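Motility-associated killing factor MakB (Vibrio cholerae serotype O1, PDB 6W1W) probably acts as one component of a three-component cytotoxin of Vibrio cholerae that resembles the alpha-pore-forming toxins. Local coordinates at residues 41-46 with 250-255; 49-54 with 144-149; 199-204 with 345-350. One frame throughout, in Å; residues are numbered along the deposited sequence.

Interaction 1. Residues 41-46 with 250-255; sequences VAKDPN and SEEAQA
Pro45 and Glu252 approach from opposite directions, and Pro45 CG lies 3.4 Å from Glu252 CD and about equally far from both carboxylate oxygens. Glu252 reaches the loop because its chain runs extended beyond CG (chi2 -162°), so that the end of the side chain comes closer than its first bond would suggest. Deeper in, Val41 CG1 packs against Ala255 CB at 3.6 Å. Trp47 and Phe211 both touch Ala255, and Leu48 joins Phe211 around Val41. These two pairs, Pro45 with Glu252 and Val41 with Ala255, form the tight part of the contact.

The side made by Ala42, Lys43 and Glu251 is much looser. Glu251 OE1 lies 4.1 Å from Ala42 CB, and Lys43 CB is equally far from Glu252 OE2, while the Lys43 chain itself leads away from helix 251-270. Ala42 and Lys43 are solvent-exposed. The loop between helices 9-35 and 46-66 thus rests on the first turn of helix 251-270, with Pro45 at the N-cap position of helix 46-66. Contact across the two segments is by van der Waals packing. The position of the two glutamates in the first turn, just after the N-cap Ser250, may favour their negative charge, and the lysine forms no ion pair with them.

Interaction 2. Residues 49-54 with 144-149; sequences VEVRSR and SSIQDG
Glu50 and Ser145 join two antiparallel helices near one end of the long helical bundle, where the start of helix 46-66 packs beside the last turns of helix 100-151. The local axes come within 9.2 Å of each other, at 167° between their N-to-C directions. Ser145 is buried and carries the polar part of the contact: its OG donates a hydrogen bond to Glu50 OE2 at 2.8 Å, meeting the oxygen from above the carboxylate plane, 36° out of it. Glu50 has CG anti to its backbone N (chi1 -166°) and an extended chain beyond, which carries the carboxylate over to the partner helix. One turn later on its own helix, Arg54 NH2 forms a salt bridge of 2.8 Å with the same Glu50 OE2. Ser145 CB lies over one face of the Arg54 guanidinium, offset toward its rim.

Apolar packing completes the interface beside Ser145, toward helix 251-270. Val51 CG2 meets Ile146 CG2 at 3.5 Å, and the same methyl of Val51 stands 3.6 Å from Ser145 OG. Beyond them, Val51 also touches Leu142, whereas Ile146 turns to Thr259 and Ile263 of helix 251-270, so the pair extends into a third helix. Asp148 OD2 lies 4.3 Å from Glu50 OE2, a proximity of like charges. Glu50 OE2 is held by Arg54 of its own helix and by Ser145 of the partner, and Arg54 probably offsets some of the repulsion from Asp148.

Interaction 3. Residues 199-204 with 345-350; sequences ISYGVV and VNTLNN
Ser200 ties the two strands together through both of its backbone polar groups. Ser200 N donates to Val345 O at 3.1 Å, and Ser200 O accepts from Thr347 N at 3.2 Å; both bonds are fairly straight, with N-H...O angles of 166° and 161°. This is parallel pairing, in which Ile199 bridges Val345 and Ser200 bridges Asn346. Thr347 OG1 adds a bond of 3.3 Å to Ser200 O, arriving from the same face of the carbonyl plane as Thr347 N. A chi1 of 73° sets that hydroxyl between the threonine's own N and carbonyl carbon, turned back toward strand 193-203.

As segment 345-350 turns from strand 338-346 into the antiparallel strand 351-354, the Asn346 side chain is bonded within the turn: Asn349 ND2 donates to Asn346 OD1 at 3.2 Å from above the carbonyl plane, and Leu348 N makes a weak bond to the same oxygen. Ser200 OG stands beside this amide without a hydrogen bond to it.

Packing lies farther out. Ile199 CG2 meets Thr347 CG2 at 3.9 Å, on the face where Leu239, Ile174 and Leu170 bring in helices 233-245 and 157-176. Leu348 CD2 lies against the backbone of strand 193-203, 3.9 Å from Gly202 CA. Tyr201 heads away from segment 345-350 at its first bond, although its CD2 stays 3.9 Å from Thr347 OG1; the ring packs on Ile167, Ile258 and Ile262, which brings the sheet against helices 157-176 and 251-270. The two backbone bonds complete the last parallel bridge, and Thr347 OG1 gives Ser200 O a second donor where strand 338-346 ends.

Overall arrangement
The three contacts lie on the same side of the chain's centre, toward one end of the elongated molecule. Centres of interactions 1 and 2 are 12 Å apart, those of 1 and 3 about 16 Å, and those of 2 and 3 about 21 Å. Interaction 2 is nested within the loop that interaction 1 closes, and the Asp44–Arg52 salt bridge joins them through helix 46-66. Interactions 1 and 3 alternate along the chain and meet where Gln254 OE1 probably accepts a hydrogen bond from Val204 N. Interactions 2 and 3 follow in series without touching. Helix 251-270 therefore links the helical bundle to the mixed sheet, a combination consistent with a soluble alpha-pore-forming toxin component.

Interaction 1. Residues 41-46 with 250-255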
ATOM      1  N   VAL A  41     -11.253  29.254  -6.368  1.00135.38           N
ATOM      2  CA  VAL A  41     -10.439  30.450  -6.186  1.00140.55           C
ATOM      3  C   VAL A  41     -11.273  31.676  -6.528  1.00161.75           C
ATOM      4  O   VAL A  41     -12.505  31.609  -6.594  1.00169.06           O
ATOM      5  CB  VAL A  41      -9.156  30.395  -7.036  1.00125.83           C
ATOM      6  CG1 VAL A  41      -8.368  29.149  -6.707  1.00119.12           C
ATOM      7  CG2 VAL A  41      -9.488  30.442  -8.523  1.00121.18           C
ATOM      8  N   ALA A  42     -10.606  32.808  -6.745  1.00169.54           N
ATOM      9  CA  ALA A  42     -11.296  34.053  -7.070  1.00166.38           C
ATOM     10  C   ALA A  42     -12.060  33.944  -8.383  1.00158.33           C
ATOM     11  O   ALA A  42     -13.272  33.699  -8.384  1.00151.18           O
ATOM     12  CB  ALA A  42     -10.303  35.215  -7.141  1.00157.47           C
ATOM     13  N   LYS A  43     -11.364  34.144  -9.508  1.00155.56           N
ATOM     14  CA  LYS A  43     -12.040  34.120 -10.799  1.00162.10           C
ATOM     15  C   LYS A  43     -12.590  32.734 -11.114  1.00169.64           C
ATOM     16  O   LYS A  43     -13.593  32.613 -11.826  1.00172.94           O
ATOM     17  CB  LYS A  43     -11.077  34.593 -11.892  1.00161.04           C
ATOM     18  CG  LYS A  43     -11.611  34.460 -13.316  1.00165.36           C
ATOM     19  CD  LYS A  43     -12.887  35.268 -13.527  1.00167.89           C
ATOM     20  CE  LYS A  43     -13.456  35.059 -14.926  1.00159.69           C
ATOM     21  NZ  LYS A  43     -14.726  35.815 -15.121  1.00162.37           N
ATOM     22  N   ASP A  44     -11.970  31.686 -10.563  1.00167.73           N
ATOM     23  CA  ASP A  44     -12.302  30.292 -10.834  1.00155.85           C
ATOM     24  C   ASP A  44     -12.159  30.029 -12.328  1.00141.53           C
ATOM     25  O   ASP A  44     -13.165  29.888 -13.035  1.00129.87           O
ATOM     26  CB  ASP A  44     -13.712  29.963 -10.338  1.00154.96           C
ATOM     27  CG  ASP A  44     -13.905  28.487 -10.075  1.00157.01           C
ATOM     28  OD1 ASP A  44     -12.958  27.712 -10.325  1.00156.12           O
ATOM     29  OD2 ASP A  44     -14.999  28.105  -9.615  1.00157.76           O
ATOM     30  N   PRO A  45     -10.924  29.958 -12.844  1.00139.40           N
ATOM     31  CA  PRO A  45     -10.734  29.846 -14.294  1.00137.01           C
ATOM     32  C   PRO A  45     -11.086  28.466 -14.821  1.00130.97           C
ATOM     33  O   PRO A  45     -11.543  27.602 -14.068  1.00116.53           O
ATOM     34  CB  PRO A  45      -9.243  30.155 -14.474  1.00130.17           C
ATOM     35  CG  PRO A  45      -8.631  29.651 -13.213  1.00126.26           C
ATOM     36  CD  PRO A  45      -9.639  29.926 -12.123  1.00134.93           C
ATOM     37  N   ASN A  46     -10.863  28.246 -16.118  1.00130.47           N
ATOM     38  CA  ASN A  46     -11.327  27.013 -16.748  1.00137.67           C
ATOM     39  C   ASN A  46     -10.558  25.799 -16.240  1.00137.22           C
ATOM     40  O   ASN A  46     -11.163  24.790 -15.857  1.00116.42           O
ATOM     41  CB  ASN A  46     -11.224  27.116 -18.272  1.00137.58           C
ATOM     42  CG  ASN A  46     -11.678  25.842 -18.975  1.00149.29           C
ATOM     43  OD1 ASN A  46     -10.860  25.069 -19.474  1.00152.93           O
ATOM     44  ND2 ASN A  46     -12.988  25.617 -19.008  1.00146.94           N
ATOM     45  N   SER A 250       0.355  35.252  -7.157  1.00138.52           N
ATOM     46  CA  SER A 250      -1.043  35.636  -7.279  1.00135.35           C
ATOM     47  C   SER A 250      -1.964  34.491  -6.851  1.00120.97           C
ATOM     48  O   SER A 250      -1.532  33.361  -6.596  1.00105.41           O
ATOM     49  CB  SER A 250      -1.354  36.058  -8.713  1.00125.48           C
ATOM     50  OG  SER A 250      -0.976  35.040  -9.623  1.00129.03           O
ATOM     51  N   GLU A 251      -3.262  34.799  -6.787  1.00113.06           N
ATOM     52  CA  GLU A 251      -4.236  33.829  -6.295  1.00127.11           C
ATOM     53  C   GLU A 251      -4.241  32.563  -7.145  1.00128.53           C
ATOM     54  O   GLU A 251      -4.148  31.449  -6.618  1.00123.63           O
ATOM     55  CB  GLU A 251      -5.628  34.456  -6.263  1.00148.41           C
ATOM     56  CG  GLU A 251      -5.817  35.501  -5.182  1.00159.59           C
ATOM     57  CD  GLU A 251      -6.985  35.177  -4.275  1.00164.00           C
ATOM     58  OE1 GLU A 251      -7.510  34.044  -4.370  1.00156.09           O
ATOM     59  OE2 GLU A 251      -7.378  36.051  -3.472  1.00161.57           O
ATOM     60  N   GLU A 252      -4.358  32.717  -8.467  1.00131.73           N
ATOM     61  CA  GLU A 252      -4.370  31.550  -9.342  1.00137.71           C
ATOM     62  C   GLU A 252      -3.041  30.810  -9.296  1.00127.39           C
ATOM     63  O   GLU A 252      -3.013  29.574  -9.243  1.00123.00           O
ATOM     64  CB  GLU A 252      -4.701  31.964 -10.776  1.00144.67           C
ATOM     65  CG  GLU A 252      -6.176  32.228 -11.027  1.00148.96           C
ATOM     66  CD  GLU A 252      -6.524  32.217 -12.503  1.00149.05           C
ATOM     67  OE1 GLU A 252      -5.804  31.554 -13.283  1.00142.91           O
ATOM     68  OE2 GLU A 252      -7.519  32.869 -12.884  1.00152.02           O
ATOM     69  N   ALA A 253      -1.930  31.551  -9.310  1.00107.74           N
ATOM     70  CA  ALA A 253      -0.613  30.927  -9.289  1.00108.05           C
ATOM     71  C   ALA A 253      -0.419  30.065  -8.049  1.00112.39           C
ATOM     72  O   ALA A 253       0.228  29.012  -8.117  1.00105.60           O
ATOM     73  CB  ALA A 253       0.473  31.999  -9.373  1.00110.41           C
ATOM     74  N   GLN A 254      -0.967  30.487  -6.909  1.00114.28           N
ATOM     75  CA  GLN A 254      -0.912  29.641  -5.721  1.00116.34           C
ATOM     76  C   GLN A 254      -1.695  28.354  -5.938  1.00114.11           C
ATOM     77  O   GLN A 254      -1.188  27.256  -5.679  1.00 92.91           O
ATOM     78  CB  GLN A 254      -1.448  30.395  -4.504  1.00118.56           C
ATOM     79  CG  GLN A 254      -0.505  31.454  -3.957  1.00119.72           C
ATOM     80  CD  GLN A 254      -1.156  32.298  -2.879  1.00115.73           C
ATOM     81  OE1 GLN A 254      -1.495  31.801  -1.803  1.00100.74           O
ATOM     82  NE2 GLN A 254      -1.351  33.580  -3.171  1.00105.02           N
ATOM     83  N   ALA A 255      -2.933  28.476  -6.428  1.00122.37           N
ATOM     84  CA  ALA A 255      -3.742  27.293  -6.712  1.00111.23           C
ATOM     85  C   ALA A 255      -3.089  26.424  -7.775  1.00103.41           C
ATOM     86  O   ALA A 255      -3.147  25.190  -7.700  1.00 89.47           O
ATOM     87  CB  ALA A 255      -5.145  27.702  -7.154  1.00 97.05           C
TER

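Interaction 2. Residues 49-54 with 144-149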
ATOM      1  N   VAL A  49     -11.960  24.403 -12.884  1.00140.04           N
ATOM      2  CA  VAL A  49     -13.214  23.668 -13.033  1.00131.49           C
ATOM      3  C   VAL A  49     -12.954  22.336 -13.721  1.00120.67           C
ATOM      4  O   VAL A  49     -13.556  21.311 -13.380  1.00105.26           O
ATOM      5  CB  VAL A  49     -14.249  24.513 -13.803  1.00118.96           C
ATOM      6  CG1 VAL A  49     -15.605  23.818 -13.820  1.00114.24           C
ATOM      7  CG2 VAL A  49     -14.371  25.899 -13.188  1.00119.54           C
ATOM      8  N   GLU A  50     -12.027  22.332 -14.683  1.00107.42           N
ATOM      9  CA  GLU A  50     -11.617  21.090 -15.325  1.00106.64           C
ATOM     10  C   GLU A  50     -10.932  20.155 -14.333  1.00102.64           C
ATOM     11  O   GLU A  50     -11.164  18.940 -14.355  1.00102.34           O
ATOM     12  CB  GLU A  50     -10.697  21.406 -16.504  1.00118.39           C
ATOM     13  CG  GLU A  50     -10.453  20.247 -17.454  1.00142.80           C
ATOM     14  CD  GLU A  50      -9.692  20.673 -18.694  1.00157.00           C
ATOM     15  OE1 GLU A  50     -10.251  21.447 -19.501  1.00161.06           O
ATOM     16  OE2 GLU A  50      -8.530  20.243 -18.856  1.00158.22           O
ATOM     17  N   VAL A  51     -10.096  20.702 -13.446  1.00108.01           N
ATOM     18  CA  VAL A  51      -9.359  19.861 -12.505  1.00108.13           C
ATOM     19  C   VAL A  51     -10.303  19.244 -11.480  1.00101.81           C
ATOM     20  O   VAL A  51     -10.160  18.072 -11.110  1.00102.09           O
ATOM     21  CB  VAL A  51      -8.231  20.671 -11.836  1.00114.16           C
ATOM     22  CG1 VAL A  51      -7.858  20.080 -10.493  1.00 94.16           C
ATOM     23  CG2 VAL A  51      -7.014  20.700 -12.734  1.00112.29           C
ATOM     24  N   ARG A  52     -11.283  20.019 -11.007  1.00107.09           N
ATOM     25  CA  ARG A  52     -12.255  19.484 -10.059  1.00114.29           C
ATOM     26  C   ARG A  52     -12.997  18.295 -10.650  1.00119.28           C
ATOM     27  O   ARG A  52     -13.242  17.298  -9.959  1.00120.07           O
ATOM     28  CB  ARG A  52     -13.246  20.570  -9.642  1.00121.02           C
ATOM     29  CG  ARG A  52     -13.308  20.829  -8.148  1.00118.33           C
ATOM     30  CD  ARG A  52     -14.366  21.871  -7.805  1.00115.96           C
ATOM     31  NE  ARG A  52     -14.381  22.971  -8.763  1.00119.09           N
ATOM     32  CZ  ARG A  52     -13.527  23.990  -8.749  1.00135.31           C
ATOM     33  NH1 ARG A  52     -13.617  24.946  -9.661  1.00132.22           N
ATOM     34  NH2 ARG A  52     -12.581  24.051  -7.824  1.00152.78           N
ATOM     35  N   SER A  53     -13.356  18.380 -11.933  1.00113.09           N
ATOM     36  CA  SER A  53     -14.051  17.277 -12.584  1.00104.36           C
ATOM     37  C   SER A  53     -13.171  16.038 -12.663  1.00117.86           C
ATOM     38  O   SER A  53     -13.617  14.934 -12.337  1.00135.34           O
ATOM     39  CB  SER A  53     -14.507  17.696 -13.980  1.00106.96           C
ATOM     40  OG  SER A  53     -15.471  18.729 -13.895  1.00127.02           O
ATOM     41  N   ARG A  54     -11.915  16.200 -13.083  1.00 97.49           N
ATOM     42  CA  ARG A  54     -11.066  15.036 -13.302  1.00 96.43           C
ATOM     43  C   ARG A  54     -10.652  14.353 -12.004  1.00112.13           C
ATOM     44  O   ARG A  54     -10.269  13.179 -12.037  1.00114.53           O
ATOM     45  CB  ARG A  54      -9.843  15.432 -14.124  1.00 97.32           C
ATOM     46  CG  ARG A  54     -10.210  16.223 -15.361  1.00112.94           C
ATOM     47  CD  ARG A  54      -9.233  16.035 -16.501  1.00115.89           C
ATOM     48  NE  ARG A  54      -9.569  16.921 -17.612  1.00123.71           N
ATOM     49  CZ  ARG A  54      -9.009  16.865 -18.814  1.00127.03           C
ATOM     50  NH1 ARG A  54      -8.080  15.958 -19.077  1.00121.70           N
ATOM     51  NH2 ARG A  54      -9.383  17.718 -19.758  1.00125.41           N
ATOM     52  N   SER A 144      -2.237  16.908 -17.301  1.00119.81           N
ATOM     53  CA  SER A 144      -2.453  17.722 -18.491  1.00117.38           C
ATOM     54  C   SER A 144      -3.329  18.932 -18.181  1.00116.30           C
ATOM     55  O   SER A 144      -3.130  20.013 -18.751  1.00100.89           O
ATOM     56  CB  SER A 144      -3.075  16.865 -19.596  1.00124.65           C
ATOM     57  OG  SER A 144      -3.298  17.616 -20.780  1.00132.59           O
ATOM     58  N   SER A 145      -4.281  18.779 -17.254  1.00106.80           N
ATOM     59  CA  SER A 145      -5.246  19.841 -16.991  1.00107.93           C
ATOM     60  C   SER A 145      -4.622  20.991 -16.201  1.00112.15           C
ATOM     61  O   SER A 145      -4.891  22.163 -16.496  1.00102.85           O
ATOM     62  CB  SER A 145      -6.458  19.266 -16.260  1.00116.28           C
ATOM     63  OG  SER A 145      -7.533  20.185 -16.255  1.00121.04           O
ATOM     64  N   ILE A 146      -3.802  20.684 -15.189  1.00112.79           N
ATOM     65  CA  ILE A 146      -3.112  21.749 -14.458  1.00115.35           C
ATOM     66  C   ILE A 146      -2.064  22.409 -15.345  1.00108.98           C
ATOM     67  O   ILE A 146      -1.850  23.624 -15.276  1.00105.60           O
ATOM     68  CB  ILE A 146      -2.485  21.214 -13.154  1.00109.42           C
ATOM     69  CG1 ILE A 146      -1.491  20.085 -13.448  1.00117.03           C
ATOM     70  CG2 ILE A 146      -3.556  20.763 -12.174  1.00107.98           C
ATOM     71  CD1 ILE A 146      -1.178  19.198 -12.261  1.00107.78           C
ATOM     72  N   GLN A 147      -1.413  21.621 -16.206  1.00114.01           N
ATOM     73  CA  GLN A 147      -0.413  22.153 -17.126  1.00106.37           C
ATOM     74  C   GLN A 147      -0.965  23.293 -17.968  1.00111.05           C
ATOM     75  O   GLN A 147      -0.231  24.231 -18.299  1.00119.85           O
ATOM     76  CB  GLN A 147       0.103  21.032 -18.031  1.00111.73           C
ATOM     77  CG  GLN A 147       1.588  20.754 -17.905  1.00116.18           C
ATOM     78  CD  GLN A 147       2.432  21.916 -18.383  1.00132.99           C
ATOM     79  OE1 GLN A 147       2.018  22.677 -19.255  1.00143.45           O
ATOM     80  NE2 GLN A 147       3.620  22.065 -17.805  1.00131.50           N
ATOM     81  N   ASP A 148      -2.247  23.233 -18.331  1.00109.01           N
ATOM     82  CA  ASP A 148      -2.848  24.346 -19.056  1.00126.32           C
ATOM     83  C   ASP A 148      -2.922  25.592 -18.185  1.00122.00           C
ATOM     84  O   ASP A 148      -2.682  26.705 -18.667  1.00125.12           O
ATOM     85  CB  ASP A 148      -4.239  23.962 -19.563  1.00135.39           C
ATOM     86  CG  ASP A 148      -4.188  22.916 -20.656  1.00116.44           C
ATOM     87  OD1 ASP A 148      -3.318  23.028 -21.544  1.00109.20           O
ATOM     88  OD2 ASP A 148      -5.008  21.976 -20.617  1.00106.28           O
ATOM     89  N   GLY A 149      -3.253  25.426 -16.900  1.00115.13           N
ATOM     90  CA  GLY A 149      -3.222  26.555 -15.986  1.00112.17           C
ATOM     91  C   GLY A 149      -1.830  27.117 -15.798  1.00123.21           C
ATOM     92  O   GLY A 149      -1.662  28.323 -15.589  1.00118.70           O
TER

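Interaction 3. Residues 199-204 with 345-350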
ATOM      1  N   ILE A 199      -3.499  17.206   5.527  1.00 95.98           N
ATOM      2  CA  ILE A 199      -2.805  18.462   5.258  1.00 96.87           C
ATOM      3  C   ILE A 199      -3.754  19.339   4.454  1.00 99.17           C
ATOM      4  O   ILE A 199      -4.209  18.941   3.374  1.00105.55           O
ATOM      5  CB  ILE A 199      -1.491  18.244   4.493  1.00 80.46           C
ATOM      6  CG1 ILE A 199      -0.648  17.156   5.151  1.00 79.73           C
ATOM      7  CG2 ILE A 199      -0.708  19.544   4.396  1.00 81.54           C
ATOM      8  CD1 ILE A 199       0.609  16.829   4.371  1.00 79.68           C
ATOM      9  N   SER A 200      -4.043  20.534   4.964  1.00 93.77           N
ATOM     10  CA  SER A 200      -5.050  21.403   4.364  1.00 88.40           C
ATOM     11  C   SER A 200      -4.386  22.682   3.874  1.00 99.21           C
ATOM     12  O   SER A 200      -3.974  23.525   4.679  1.00104.26           O
ATOM     13  CB  SER A 200      -6.172  21.716   5.356  1.00 85.09           C
ATOM     14  OG  SER A 200      -5.980  22.971   5.979  1.00 91.02           O
ATOM     15  N   TYR A 201      -4.298  22.827   2.560  1.00107.32           N
ATOM     16  CA  TYR A 201      -3.706  23.997   1.937  1.00 98.85           C
ATOM     17  C   TYR A 201      -4.783  25.046   1.688  1.00105.75           C
ATOM     18  O   TYR A 201      -5.985  24.784   1.804  1.00115.36           O
ATOM     19  CB  TYR A 201      -3.009  23.615   0.629  1.00 88.43           C
ATOM     20  CG  TYR A 201      -2.007  22.491   0.790  1.00 96.16           C
ATOM     21  CD1 TYR A 201      -2.408  21.156   0.739  1.00 88.18           C
ATOM     22  CD2 TYR A 201      -0.665  22.760   1.000  1.00 85.01           C
ATOM     23  CE1 TYR A 201      -1.493  20.121   0.896  1.00 82.50           C
ATOM     24  CE2 TYR A 201       0.253  21.738   1.159  1.00 84.62           C
ATOM     25  CZ  TYR A 201      -0.160  20.421   1.106  1.00 96.60           C
ATOM     26  OH  TYR A 201       0.766  19.411   1.267  1.00 99.51           O
ATOM     27  N   GLY A 202      -4.332  26.249   1.340  1.00107.00           N
ATOM     28  CA  GLY A 202      -5.219  27.368   1.077  1.00100.86           C
ATOM     29  C   GLY A 202      -4.492  28.432   0.285  1.00112.20           C
ATOM     30  O   GLY A 202      -3.272  28.391   0.118  1.00127.78           O
ATOM     31  N   VAL A 203      -5.262  29.398  -0.210  1.00110.67           N
ATOM     32  CA  VAL A 203      -4.741  30.489  -1.025  1.00122.89           C
ATOM     33  C   VAL A 203      -5.058  31.800  -0.319  1.00127.79           C
ATOM     34  O   VAL A 203      -6.201  32.025   0.096  1.00133.38           O
ATOM     35  CB  VAL A 203      -5.324  30.460  -2.451  1.00128.06           C
ATOM     36  CG1 VAL A 203      -6.815  30.144  -2.410  1.00136.96           C
ATOM     37  CG2 VAL A 203      -5.075  31.787  -3.162  1.00130.11           C
ATOM     38  N   VAL A 204      -4.053  32.666  -0.193  1.00124.52           N
ATOM     39  CA  VAL A 204      -4.137  33.847   0.661  1.00145.88           C
ATOM     40  C   VAL A 204      -4.131  35.115  -0.186  1.00151.36           C
ATOM     41  O   VAL A 204      -3.711  35.124  -1.345  1.00143.56           O
ATOM     42  CB  VAL A 204      -2.988  33.893   1.690  1.00142.50           C
ATOM     43  CG1 VAL A 204      -2.931  32.592   2.485  1.00155.79           C
ATOM     44  CG2 VAL A 204      -1.647  34.172   1.003  1.00118.08           C
ATOM     45  N   VAL A 345      -2.767  19.053   9.687  1.00 84.16           N
ATOM     46  CA  VAL A 345      -1.674  19.995   9.479  1.00 82.09           C
ATOM     47  C   VAL A 345      -2.228  21.144   8.638  1.00 90.24           C
ATOM     48  O   VAL A 345      -2.252  21.079   7.407  1.00108.63           O
ATOM     49  CB  VAL A 345      -0.469  19.330   8.806  1.00 81.40           C
ATOM     50  CG1 VAL A 345       0.697  20.297   8.729  1.00 79.41           C
ATOM     51  CG2 VAL A 345      -0.070  18.068   9.547  1.00 73.64           C
ATOM     52  N   ASN A 346      -2.659  22.212   9.304  1.00 92.95           N
ATOM     53  CA  ASN A 346      -3.278  23.361   8.646  1.00101.61           C
ATOM     54  C   ASN A 346      -2.189  24.359   8.251  1.00105.48           C
ATOM     55  O   ASN A 346      -1.638  25.055   9.109  1.00118.87           O
ATOM     56  CB  ASN A 346      -4.306  23.995   9.582  1.00103.69           C
ATOM     57  CG  ASN A 346      -5.140  25.077   8.913  1.00104.76           C
ATOM     58  OD1 ASN A 346      -4.700  25.736   7.971  1.00 96.21           O
ATOM     59  ND2 ASN A 346      -6.359  25.273   9.416  1.00105.22           N
ATOM     60  N   THR A 347      -1.898  24.455   6.949  1.00 90.12           N
ATOM     61  CA  THR A 347      -0.781  25.275   6.489  1.00 87.49           C
ATOM     62  C   THR A 347      -1.128  26.748   6.315  1.00 97.36           C
ATOM     63  O   THR A 347      -0.212  27.579   6.261  1.00105.73           O
ATOM     64  CB  THR A 347      -0.219  24.742   5.165  1.00 86.61           C
ATOM     65  OG1 THR A 347      -1.130  25.035   4.099  1.00104.20           O
ATOM     66  CG2 THR A 347       0.013  23.239   5.244  1.00 96.79           C
ATOM     67  N   LEU A 348      -2.406  27.105   6.211  1.00100.38           N
ATOM     68  CA  LEU A 348      -2.748  28.521   6.186  1.00124.91           C
ATOM     69  C   LEU A 348      -2.810  29.127   7.584  1.00120.56           C
ATOM     70  O   LEU A 348      -3.086  30.324   7.714  1.00102.82           O
ATOM     71  CB  LEU A 348      -4.074  28.750   5.439  1.00133.19           C
ATOM     72  CG  LEU A 348      -5.372  28.070   5.883  1.00138.82           C
ATOM     73  CD1 LEU A 348      -6.467  29.105   6.100  1.00138.44           C
ATOM     74  CD2 LEU A 348      -5.826  27.025   4.868  1.00127.22           C
ATOM     75  N   ASN A 349      -2.544  28.332   8.627  1.00123.71           N
ATOM     76  CA  ASN A 349      -2.463  28.821   9.996  1.00120.11           C
ATOM     77  C   ASN A 349      -1.185  28.405  10.712  1.00117.12           C
ATOM     78  O   ASN A 349      -0.975  28.827  11.855  1.00117.39           O
ATOM     79  CB  ASN A 349      -3.670  28.333  10.815  1.00120.70           C
ATOM     80  CG  ASN A 349      -4.970  28.985  10.387  1.00143.76           C
ATOM     81  OD1 ASN A 349      -5.311  30.076  10.843  1.00150.17           O
ATOM     82  ND2 ASN A 349      -5.709  28.312   9.513  1.00159.70           N
ATOM     83  N   ASN A 350      -0.333  27.594  10.081  1.00120.22           N
ATOM     84  CA  ASN A 350       0.836  26.975  10.711  1.00109.70           C
ATOM     85  C   ASN A 350       0.477  26.189  11.968  1.00105.55           C
ATOM     86  O   ASN A 350       1.332  25.959  12.824  1.00111.21           O
ATOM     87  CB  ASN A 350       1.919  28.006  11.032  1.00121.32           C
ATOM     88  CG  ASN A 350       2.858  28.251   9.868  1.00141.82           C
ATOM     89  OD1 ASN A 350       2.887  27.483   8.902  1.00150.22           O
ATOM     90  ND2 ASN A 350       3.647  29.314   9.961  1.00144.96           N
TER